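Long-range contact in cellulosome protein dockerin type I (Clostridium thermocellum, PDB 2WZ8), which probably binds carbohydrate as a calcium-containing family 35 module of a cellulosomal protein: residues Tyr62-Phe74 with Phe102-Ile116. Sequence-based numbering, arbitrary orientation.
Sequences YRMVVQFANAEVF and FFNTRGWNTYRTDII. With MG (magnesium ion), chain C.
M64, V66 and F68 pair with I116, D114 and R112 where strand 60-69 meets the outermost strand 112-120 of a four-stranded antiparallel sheet, and the contact runs on into the loops at that end of the sandwich. Six backbone hydrogen bonds join these three hydrogen-bonded pairs. On their side of the sheet, facing strands 86-92 and 98-102, an aromatic cluster shows how rings can bridge two layers. The edge of F102 meets the face of F68, CD1 lying 3.6 Å from F68 CD2, and F68 in turn drives its CZ over the centre of the F103 ring, with the planes at 66°. F68 reaches both because its CG sits between the backbone N and the carbonyl carbon (chi1 71°).

Beyond A69, polar groups take over. T105 OG1 accepts a nearly straight bond from N70 N at 3.0 Å, while N70 O receives T105 N at 2.7 Å. N70 ND2 donates to F103 O from above the carbonyl plane (3.1 Å) and also bonds V84 O, and N70 OD1 closes an Asx turn on E72 N. A71 CB rests over the five-membered ring of W108, 3.5 Å from its centroid. On the same face as F68, D114 OD1 binds magnesium at 2.1 Å, five waters completing the shell, and H100 NE2 is hydrogen-bonded to OD2. The antiparallel edge pairing packed against a second sheet is that of the beta-sandwich fold of family 6 and 35 carbohydrate-binding modules.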
ATOM      1  N   TYR A  62      -6.409 -12.599   6.665  1.00 15.17           N
ATOM      2  CA  TYR A  62      -6.569 -11.402   7.473  1.00 14.22           C
ATOM      3  C   TYR A  62      -7.134 -10.303   6.611  1.00 14.37           C
ATOM      4  O   TYR A  62      -6.979 -10.297   5.388  1.00 15.87           O
ATOM      5  CB  TYR A  62      -5.219 -10.954   8.039  1.00 14.04           C
ATOM      6  CG  TYR A  62      -4.679 -11.908   9.065  1.00 14.41           C
ATOM      7  CD1 TYR A  62      -4.796 -11.632  10.423  1.00 16.10           C
ATOM      8  CD2 TYR A  62      -4.054 -13.104   8.687  1.00 13.11           C
ATOM      9  CE1 TYR A  62      -4.326 -12.515  11.377  1.00 17.04           C
ATOM     10  CE2 TYR A  62      -3.578 -13.984   9.636  1.00 14.12           C
ATOM     11  CZ  TYR A  62      -3.704 -13.680  10.977  1.00 14.61           C
ATOM     12  OH  TYR A  62      -3.251 -14.533  11.958  1.00 17.69           O
ATOM     13  N   ARG A  63      -7.696  -9.319   7.278  1.00 15.06           N
ATOM     14  CA  ARG A  63      -8.143  -8.100   6.595  1.00 15.87           C
ATOM     15  C   ARG A  63      -7.045  -7.065   6.717  1.00 14.09           C
ATOM     16  O   ARG A  63      -6.646  -6.689   7.823  1.00 14.95           O
ATOM     17  CB  ARG A  63      -9.434  -7.588   7.225  1.00 18.30           C
ATOM     18  CG  ARG A  63     -10.623  -8.412   6.789  1.00 23.30           C
ATOM     19  CD  ARG A  63     -11.940  -7.836   7.287  1.00 31.59           C
ATOM     20  NE  ARG A  63     -12.020  -7.871   8.746  1.00 36.52           N
ATOM     21  CZ  ARG A  63     -11.741  -6.844   9.549  1.00 40.73           C
ATOM     22  NH1 ARG A  63     -11.353  -5.672   9.034  1.00 42.98           N
ATOM     23  NH2 ARG A  63     -11.843  -6.993  10.873  1.00 43.17           N
ATOM     24  N   MET A  64      -6.599  -6.590   5.569  1.00 12.07           N
ATOM     25  CA  MET A  64      -5.600  -5.521   5.498  1.00 11.51           C
ATOM     26  C   MET A  64      -6.327  -4.230   5.145  1.00 11.71           C
ATOM     27  O   MET A  64      -6.938  -4.082   4.072  1.00 12.83           O
ATOM     28  CB  MET A  64      -4.544  -5.809   4.438  1.00 12.33           C
ATOM     29  CG  MET A  64      -3.547  -4.664   4.297  1.00 12.16           C
ATOM     30  SD  MET A  64      -2.184  -5.009   3.153  1.00 13.34           S
ATOM     31  CE  MET A  64      -3.009  -5.221   1.573  1.00 14.15           C
ATOM     32  N   VAL A  65      -6.308  -3.320   6.094  1.00 11.02           N
ATOM     33  CA  VAL A  65      -6.929  -2.021   5.920  1.00 11.13           C
ATOM     34  C   VAL A  65      -5.845  -1.065   5.404  1.00 10.88           C
ATOM     35  O   VAL A  65      -4.851  -0.803   6.092  1.00 11.79           O
ATOM     36  CB  VAL A  65      -7.477  -1.452   7.257  1.00 11.93           C
ATOM     37  CG1 VAL A  65      -8.222  -0.113   6.986  1.00 14.68           C
ATOM     38  CG2 VAL A  65      -8.388  -2.450   7.963  1.00 15.76           C
ATOM     39  N   VAL A  66      -6.034  -0.581   4.198  1.00  9.68           N
ATOM     40  CA  VAL A  66      -5.068   0.291   3.535  1.00  8.84           C
ATOM     41  C   VAL A  66      -5.588   1.711   3.586  1.00  9.24           C
ATOM     42  O   VAL A  66      -6.697   2.001   3.127  1.00 10.46           O
ATOM     43  CB  VAL A  66      -4.848  -0.137   2.062  1.00  9.28           C
ATOM     44  CG1 VAL A  66      -3.811   0.761   1.355  1.00 10.19           C
ATOM     45  CG2 VAL A  66      -4.417  -1.618   1.946  1.00 11.59           C
ATOM     46  N   GLN A  67      -4.771   2.592   4.142  1.00  8.91           N
ATOM     47  CA  GLN A  67      -5.068   4.035   4.150  1.00  8.71           C
ATOM     48  C   GLN A  67      -4.264   4.701   3.048  1.00  7.69           C
ATOM     49  O   GLN A  67      -3.066   4.545   2.977  1.00  9.07           O
ATOM     50  CB  GLN A  67      -4.800   4.677   5.506  1.00  9.26           C
ATOM     51  CG  GLN A  67      -5.223   6.145   5.558  1.00 10.23           C
ATOM     52  CD  GLN A  67      -5.419   6.674   6.943  1.00 10.53           C
ATOM     53  OE1 GLN A  67      -4.697   7.594   7.396  1.00 13.69           O
ATOM     54  NE2 GLN A  67      -6.390   6.122   7.631  1.00 13.89           N
ATOM     55  N   PHE A  68      -4.966   5.425   2.196  1.00  9.16           N
ATOM     56  CA  PHE A  68      -4.409   5.869   0.908  1.00  8.36           C
ATOM     57  C   PHE A  68      -5.034   7.178   0.442  1.00  9.45           C
ATOM     58  O   PHE A  68      -6.123   7.554   0.908  1.00 10.16           O
ATOM     59  CB  PHE A  68      -4.610   4.764  -0.156  1.00  9.50           C
ATOM     60  CG  PHE A  68      -6.044   4.605  -0.586  1.00  9.99           C
ATOM     61  CD1 PHE A  68      -6.531   5.288  -1.687  1.00  9.88           C
ATOM     62  CD2 PHE A  68      -6.921   3.842   0.173  1.00 10.32           C
ATOM     63  CE1 PHE A  68      -7.847   5.214  -2.054  1.00 11.06           C
ATOM     64  CE2 PHE A  68      -8.257   3.785  -0.170  1.00 10.58           C
ATOM     65  CZ  PHE A  68      -8.717   4.459  -1.294  1.00 11.79           C
ATOM     66  N   ALA A  69      -4.362   7.816  -0.525  1.00  9.76           N
ATOM     67  CA  ALA A  69      -4.909   8.969  -1.245  1.00 10.26           C
ATOM     68  C   ALA A  69      -4.839   8.707  -2.737  1.00  9.77           C
ATOM     69  O   ALA A  69      -3.895   8.121  -3.220  1.00 10.70           O
ATOM     70  CB  ALA A  69      -4.209  10.260  -0.859  1.00 11.80           C
ATOM     71  N   ASN A  70      -5.856   9.175  -3.444  1.00 10.60           N
ATOM     72  CA  ASN A  70      -5.923   9.055  -4.898  1.00 11.26           C
ATOM     73  C   ASN A  70      -6.809  10.146  -5.471  1.00 12.08           C
ATOM     74  O   ASN A  70      -8.017  10.066  -5.334  1.00 12.66           O
ATOM     75  CB  ASN A  70      -6.485   7.690  -5.338  1.00 11.61           C
ATOM     76  CG  ASN A  70      -6.852   7.674  -6.829  1.00 12.24           C
ATOM     77  OD1 ASN A  70      -6.287   8.451  -7.611  1.00 12.62           O
ATOM     78  ND2 ASN A  70      -7.801   6.831  -7.211  1.00 12.42           N
ATOM     79  N   ALA A  71      -6.209  11.149  -6.132  1.00 11.54           N
ATOM     80  CA  ALA A  71      -6.976  12.251  -6.750  1.00 13.50           C
ATOM     81  C   ALA A  71      -6.771  12.337  -8.244  1.00 14.32           C
ATOM     82  O   ALA A  71      -6.930  13.405  -8.832  1.00 15.28           O
ATOM     83  CB  ALA A  71      -6.663  13.602  -6.073  1.00 14.11           C
ATOM     84  N   GLU A  72      -6.439  11.211  -8.854  1.00 14.41           N
ATOM     85  CA  GLU A  72      -6.231  11.165 -10.303  1.00 16.95           C
ATOM     86  C   GLU A  72      -7.506  11.497 -11.070  1.00 18.39           C
ATOM     87  O   GLU A  72      -8.599  11.028 -10.754  1.00 17.41           O
ATOM     88  CB  GLU A  72      -5.698   9.806 -10.747  1.00 17.08           C
ATOM     89  CG  GLU A  72      -5.264   9.812 -12.211  1.00 17.90           C
ATOM     90  CD  GLU A  72      -4.546   8.600 -12.641  1.00 26.19           C
ATOM     91  OE1 GLU A  72      -3.759   8.032 -11.868  1.00 20.91           O
ATOM     92  OE2 GLU A  72      -4.727   8.239 -13.841  1.00 25.68           O
ATOM     93  N   VAL A  73      -7.340  12.277 -12.138  1.00 21.53           N
ATOM     94  CA  VAL A  73      -8.442  12.526 -13.068  1.00 24.02           C
ATOM     95  C   VAL A  73      -7.997  12.212 -14.496  1.00 26.98           C
ATOM     96  O   VAL A  73      -6.802  12.215 -14.804  1.00 28.19           O
ATOM     97  CB  VAL A  73      -8.953  13.966 -13.008  1.00 24.74           C
ATOM     98  CG1 VAL A  73      -9.355  14.333 -11.587  1.00 25.39           C
ATOM     99  CG2 VAL A  73      -7.907  14.912 -13.537  1.00 25.74           C
ATOM    100  N   PHE A  74      -8.992  11.937 -15.336  1.00 29.63           N
ATOM    101  CA  PHE A  74      -8.779  11.570 -16.765  1.00 30.60           C
ATOM    102  C   PHE A  74      -8.993  12.735 -17.716  1.00 31.91           C
ATOM    103  O   PHE A  74      -9.707  13.669 -17.380  1.00 32.71           O
ATOM    104  CB  PHE A  74      -9.719  10.435 -17.178  1.00 31.83           C
ATOM    105  N   PHE A 102      -8.497   1.052  -6.414  1.00 12.05           N
ATOM    106  CA  PHE A 102      -8.689   2.007  -5.315  1.00 11.80           C
ATOM    107  C   PHE A 102      -9.477   3.214  -5.782  1.00 12.30           C
ATOM    108  O   PHE A 102      -9.116   3.883  -6.770  1.00 12.31           O
ATOM    109  CB  PHE A 102      -7.331   2.473  -4.793  1.00 11.27           C
ATOM    110  CG  PHE A 102      -6.629   1.461  -3.952  1.00 11.90           C
ATOM    111  CD1 PHE A 102      -6.787   1.468  -2.587  1.00 12.41           C
ATOM    112  CD2 PHE A 102      -5.788   0.510  -4.520  1.00 12.50           C
ATOM    113  CE1 PHE A 102      -6.148   0.516  -1.784  1.00 12.73           C
ATOM    114  CE2 PHE A 102      -5.112  -0.393  -3.716  1.00 14.12           C
ATOM    115  CZ  PHE A 102      -5.300  -0.388  -2.353  1.00 13.47           C
ATOM    116  N   PHE A 103     -10.551   3.489  -5.048  1.00 11.06           N
ATOM    117  CA  PHE A 103     -11.446   4.614  -5.320  1.00 11.65           C
ATOM    118  C   PHE A 103     -10.724   5.961  -5.189  1.00 11.69           C
ATOM    119  O   PHE A 103      -9.591   6.082  -4.738  1.00 11.55           O
ATOM    120  CB  PHE A 103     -12.731   4.561  -4.463  1.00 11.42           C
ATOM    121  CG  PHE A 103     -12.506   4.633  -2.960  1.00  9.90           C
ATOM    122  CD1 PHE A 103     -12.199   5.840  -2.341  1.00 11.98           C
ATOM    123  CD2 PHE A 103     -12.631   3.505  -2.154  1.00 12.14           C
ATOM    124  CE1 PHE A 103     -12.042   5.892  -0.978  1.00 11.33           C
ATOM    125  CE2 PHE A 103     -12.434   3.589  -0.787  1.00 12.98           C
ATOM    126  CZ  PHE A 103     -12.149   4.765  -0.204  1.00 12.74           C
ATOM    127  N   ASN A 104     -11.396   6.982  -5.680  1.00 12.64           N
ATOM    128  CA  ASN A 104     -10.843   8.310  -5.687  1.00 12.50           C
ATOM    129  C   ASN A 104     -11.201   9.042  -4.389  1.00 12.62           C
ATOM    130  O   ASN A 104     -12.372   9.132  -3.997  1.00 14.23           O
ATOM    131  CB  ASN A 104     -11.349   9.056  -6.927  1.00 12.60           C
ATOM    132  CG  ASN A 104     -10.447  10.181  -7.359  1.00 13.21           C
ATOM    133  OD1 ASN A 104     -10.499  11.264  -6.789  1.00 14.27           O
ATOM    134  ND2 ASN A 104      -9.623   9.946  -8.390  1.00 14.26           N
ATOM    135  N   THR A 105     -10.187   9.599  -3.738  1.00 11.46           N
ATOM    136  CA  THR A 105     -10.365  10.389  -2.518  1.00 11.63           C
ATOM    137  C   THR A 105     -10.527  11.899  -2.789  1.00 12.17           C
ATOM    138  O   THR A 105     -10.732  12.687  -1.863  1.00 13.02           O
ATOM    139  CB  THR A 105      -9.203  10.201  -1.541  1.00 11.50           C
ATOM    140  OG1 THR A 105      -8.017  10.775  -2.109  1.00 11.36           O
ATOM    141  CG2 THR A 105      -8.999   8.747  -1.200  1.00 11.95           C
ATOM    142  N   ARG A 106     -10.361  12.264  -4.052  1.00 12.34           N
ATOM    143  CA  ARG A 106     -10.621  13.624  -4.588  1.00 13.71           C
ATOM    144  C   ARG A 106      -9.644  14.728  -4.146  1.00 12.97           C
ATOM    145  O   ARG A 106      -9.759  15.883  -4.548  1.00 15.34           O
ATOM    146  CB  ARG A 106     -12.057  14.074  -4.291  1.00 14.81           C
ATOM    147  CG  ARG A 106     -13.124  13.281  -4.983  1.00 16.47           C
ATOM    148  CD  ARG A 106     -14.562  13.807  -4.660  1.00 18.65           C
ATOM    149  NE  ARG A 106     -15.528  13.127  -5.501  1.00 19.54           N
ATOM    150  CZ  ARG A 106     -15.847  13.502  -6.731  1.00 21.87           C
ATOM    151  NH1 ARG A 106     -15.251  14.551  -7.274  1.00 21.41           N
ATOM    152  NH2 ARG A 106     -16.732  12.796  -7.431  1.00 25.43           N
ATOM    153  N   GLY A 107      -8.671  14.340  -3.365  1.00 12.80           N
ATOM    154  CA  GLY A 107      -7.592  15.183  -2.924  1.00 13.35           C
ATOM    155  C   GLY A 107      -6.375  14.412  -2.547  1.00 13.03           C
ATOM    156  O   GLY A 107      -6.472  13.378  -1.900  1.00 14.01           O
ATOM    157  N   TRP A 108      -5.214  14.932  -2.897  1.00 13.25           N
ATOM    158  CA  TRP A 108      -3.954  14.226  -2.573  1.00 13.96           C
ATOM    159  C   TRP A 108      -3.603  14.242  -1.096  1.00 13.54           C
ATOM    160  O   TRP A 108      -2.779  13.444  -0.646  1.00 15.23           O
ATOM    161  CB  TRP A 108      -2.780  14.713  -3.448  1.00 13.49           C
ATOM    162  CG  TRP A 108      -2.987  14.410  -4.860  1.00 13.67           C
ATOM    163  CD1 TRP A 108      -3.303  15.289  -5.857  1.00 13.68           C
ATOM    164  CD2 TRP A 108      -2.938  13.119  -5.473  1.00 13.15           C
ATOM    165  NE1 TRP A 108      -3.491  14.622  -7.028  1.00 14.12           N
ATOM    166  CE2 TRP A 108      -3.280  13.282  -6.821  1.00 13.70           C
ATOM    167  CE3 TRP A 108      -2.691  11.830  -4.993  1.00 12.11           C
ATOM    168  CZ2 TRP A 108      -3.290  12.219  -7.733  1.00 13.69           C
ATOM    169  CZ3 TRP A 108      -2.743  10.775  -5.885  1.00 13.54           C
ATOM    170  CH2 TRP A 108      -3.044  10.973  -7.237  1.00 13.94           C
ATOM    171  N   ASN A 109      -4.276  15.104  -0.340  1.00 13.73           N
ATOM    172  CA  ASN A 109      -4.118  15.160   1.103  0.50 13.87           C
ATOM    173  C   ASN A 109      -5.337  14.617   1.847  1.00 13.61           C
ATOM    174  O   ASN A 109      -5.490  14.812   3.030  1.00 14.58           O
ATOM    175  CB  ASN A 109      -3.821  16.581   1.567  0.50 14.94           C
ATOM    176  CG  ASN A 109      -4.956  17.539   1.277  0.50 15.97           C
ATOM    177  OD1 ASN A 109      -5.911  17.208   0.564  0.50 18.25           O
ATOM    178  ND2 ASN A 109      -4.855  18.743   1.821  0.50 21.92           N
ATOM    179  N   THR A 110      -6.180  13.909   1.127  1.00 12.51           N
ATOM    180  CA  THR A 110      -7.393  13.316   1.696  1.00 12.43           C
ATOM    181  C   THR A 110      -7.204  11.802   1.676  1.00 11.36           C
ATOM    182  O   THR A 110      -7.175  11.163   0.602  1.00 11.88           O
ATOM    183  CB  THR A 110      -8.646  13.670   0.877  1.00 13.02           C
ATOM    184  OG1 THR A 110      -8.761  15.100   0.793  1.00 14.86           O
ATOM    185  CG2 THR A 110      -9.904  13.071   1.488  1.00 13.68           C
ATOM    186  N   TYR A 111      -7.078  11.261   2.878  1.00 10.84           N
ATOM    187  CA  TYR A 111      -6.757   9.854   3.104  1.00  9.88           C
ATOM    188  C   TYR A 111      -7.971   9.087   3.600  1.00  9.77           C
ATOM    189  O   TYR A 111      -8.612   9.488   4.566  1.00 11.78           O
ATOM    190  CB  TYR A 111      -5.595   9.697   4.104  1.00 10.95           C
ATOM    191  CG  TYR A 111      -4.323  10.317   3.594  1.00 10.29           C
ATOM    192  CD1 TYR A 111      -3.428   9.590   2.816  1.00 10.56           C
ATOM    193  CD2 TYR A 111      -3.998  11.625   3.889  1.00 11.51           C
ATOM    194  CE1 TYR A 111      -2.272  10.152   2.324  1.00 12.14           C
ATOM    195  CE2 TYR A 111      -2.838  12.207   3.379  1.00 10.89           C
ATOM    196  CZ  TYR A 111      -1.961  11.456   2.616  1.00 11.80           C
ATOM    197  OH  TYR A 111      -0.809  12.047   2.114  1.00 14.16           O
ATOM    198  N   ARG A 112      -8.303   8.046   2.858  1.00  9.81           N
ATOM    199  CA  ARG A 112      -9.419   7.167   3.204  0.50  9.98           C
ATOM    200  C   ARG A 112      -8.906   5.740   3.279  1.00  9.88           C
ATOM    201  O   ARG A 112      -7.719   5.477   3.066  1.00 10.43           O
ATOM    202  CB  ARG A 112     -10.573   7.258   2.176  0.50 10.22           C
ATOM    203  CG  ARG A 112     -11.299   8.613   2.139  0.50 10.79           C
ATOM    204  CD  ARG A 112     -12.500   8.714   3.135  0.50 11.50           C
ATOM    205  NE  ARG A 112     -12.046   9.064   4.461  0.50 13.40           N
ATOM    206  CZ  ARG A 112     -11.652  10.291   4.804  0.50 12.81           C
ATOM    207  NH1 ARG A 112     -11.687  11.280   3.901  0.50 11.59           N
ATOM    208  NH2 ARG A 112     -11.245  10.521   6.046  0.50 15.06           N
ATOM    209  N   THR A 113      -9.794   4.814   3.612  1.00 10.56           N
ATOM    210  CA  THR A 113      -9.403   3.394   3.761  1.00 11.50           C
ATOM    211  C   THR A 113     -10.226   2.482   2.870  1.00 10.72           C
ATOM    212  O   THR A 113     -11.399   2.730   2.520  1.00 11.08           O
ATOM    213  CB  THR A 113      -9.504   2.900   5.199  1.00 12.36           C
ATOM    214  OG1 THR A 113     -10.853   2.991   5.646  1.00 14.72           O
ATOM    215  CG2 THR A 113      -8.599   3.730   6.123  1.00 12.62           C
ATOM    216  N   ASP A 114      -9.588   1.375   2.538  1.00 11.26           N
ATOM    217  CA  ASP A 114     -10.264   0.228   1.896  1.00 12.10           C
ATOM    218  C   ASP A 114      -9.620  -1.050   2.388  1.00 12.14           C
ATOM    219  O   ASP A 114      -8.507  -1.041   2.901  1.00 13.04           O
ATOM    220  CB  ASP A 114     -10.207   0.323   0.376  1.00 12.79           C
ATOM    221  CG  ASP A 114     -11.320  -0.447  -0.296  1.00 13.83           C
ATOM    222  OD1 ASP A 114     -12.245  -1.008   0.377  1.00 15.10           O
ATOM    223  OD2 ASP A 114     -11.266  -0.524  -1.544  1.00 16.96           O
ATOM    224  N   ILE A 115     -10.374  -2.127   2.285  1.00 14.16           N
ATOM    225  CA  ILE A 115      -9.966  -3.421   2.834  1.00 15.33           C
ATOM    226  C   ILE A 115      -9.688  -4.407   1.732  1.00 15.33           C
ATOM    227  O   ILE A 115     -10.441  -4.555   0.756  1.00 17.11           O
ATOM    228  CB  ILE A 115     -11.045  -3.988   3.779  1.00 17.06           C
ATOM    229  CG1 ILE A 115     -11.351  -2.986   4.898  1.00 19.81           C
ATOM    230  CG2 ILE A 115     -10.643  -5.390   4.336  1.00 19.87           C
ATOM    231  CD1 ILE A 115     -12.620  -3.298   5.745  1.00 24.07           C
ATOM    232  N   ILE A 116      -8.594  -5.105   1.935  1.00 14.69           N
ATOM    233  CA  ILE A 116      -8.138  -6.162   1.044  1.00 15.60           C
ATOM    234  C   ILE A 116      -7.799  -7.391   1.875  1.00 15.29           C
ATOM    235  O   ILE A 116      -7.032  -7.309   2.813  1.00 15.22           O
ATOM    236  CB  ILE A 116      -6.871  -5.766   0.238  1.00 16.17           C
ATOM    237  CG1 ILE A 116      -7.089  -4.488  -0.584  1.00 18.27           C
ATOM    238  CG2 ILE A 116      -6.431  -6.904  -0.651  1.00 19.60           C
ATOM    239  CD1 ILE A 116      -5.836  -3.936  -1.169  1.00 22.03           C
TER
HETATM  240 MG    MG C1150     -13.956  -2.181  -0.051  1.00 28.84          MG
HETATM  241  O   HOH W   1      -4.863  14.817  -9.837  1.00 22.41           O
HETATM  242  O   HOH W   2      -9.832  13.783  -8.048  1.00 27.12           O
HETATM  243  O   HOH W   3     -13.519  -1.811  -2.364  1.00 31.18           O
HETATM  244  O   HOH W   4     -12.763  -3.884  -0.296  1.00 26.26           O
HETATM  245  O   HOH W   5     -13.820  -2.511   2.068  1.00 31.50           O
HETATM  246  O   HOH W   6     -14.929  -0.272   0.265  1.00 30.56           O
HETATM  247  O   HOH W   7     -15.572  -3.276  -0.376  1.00 30.02           O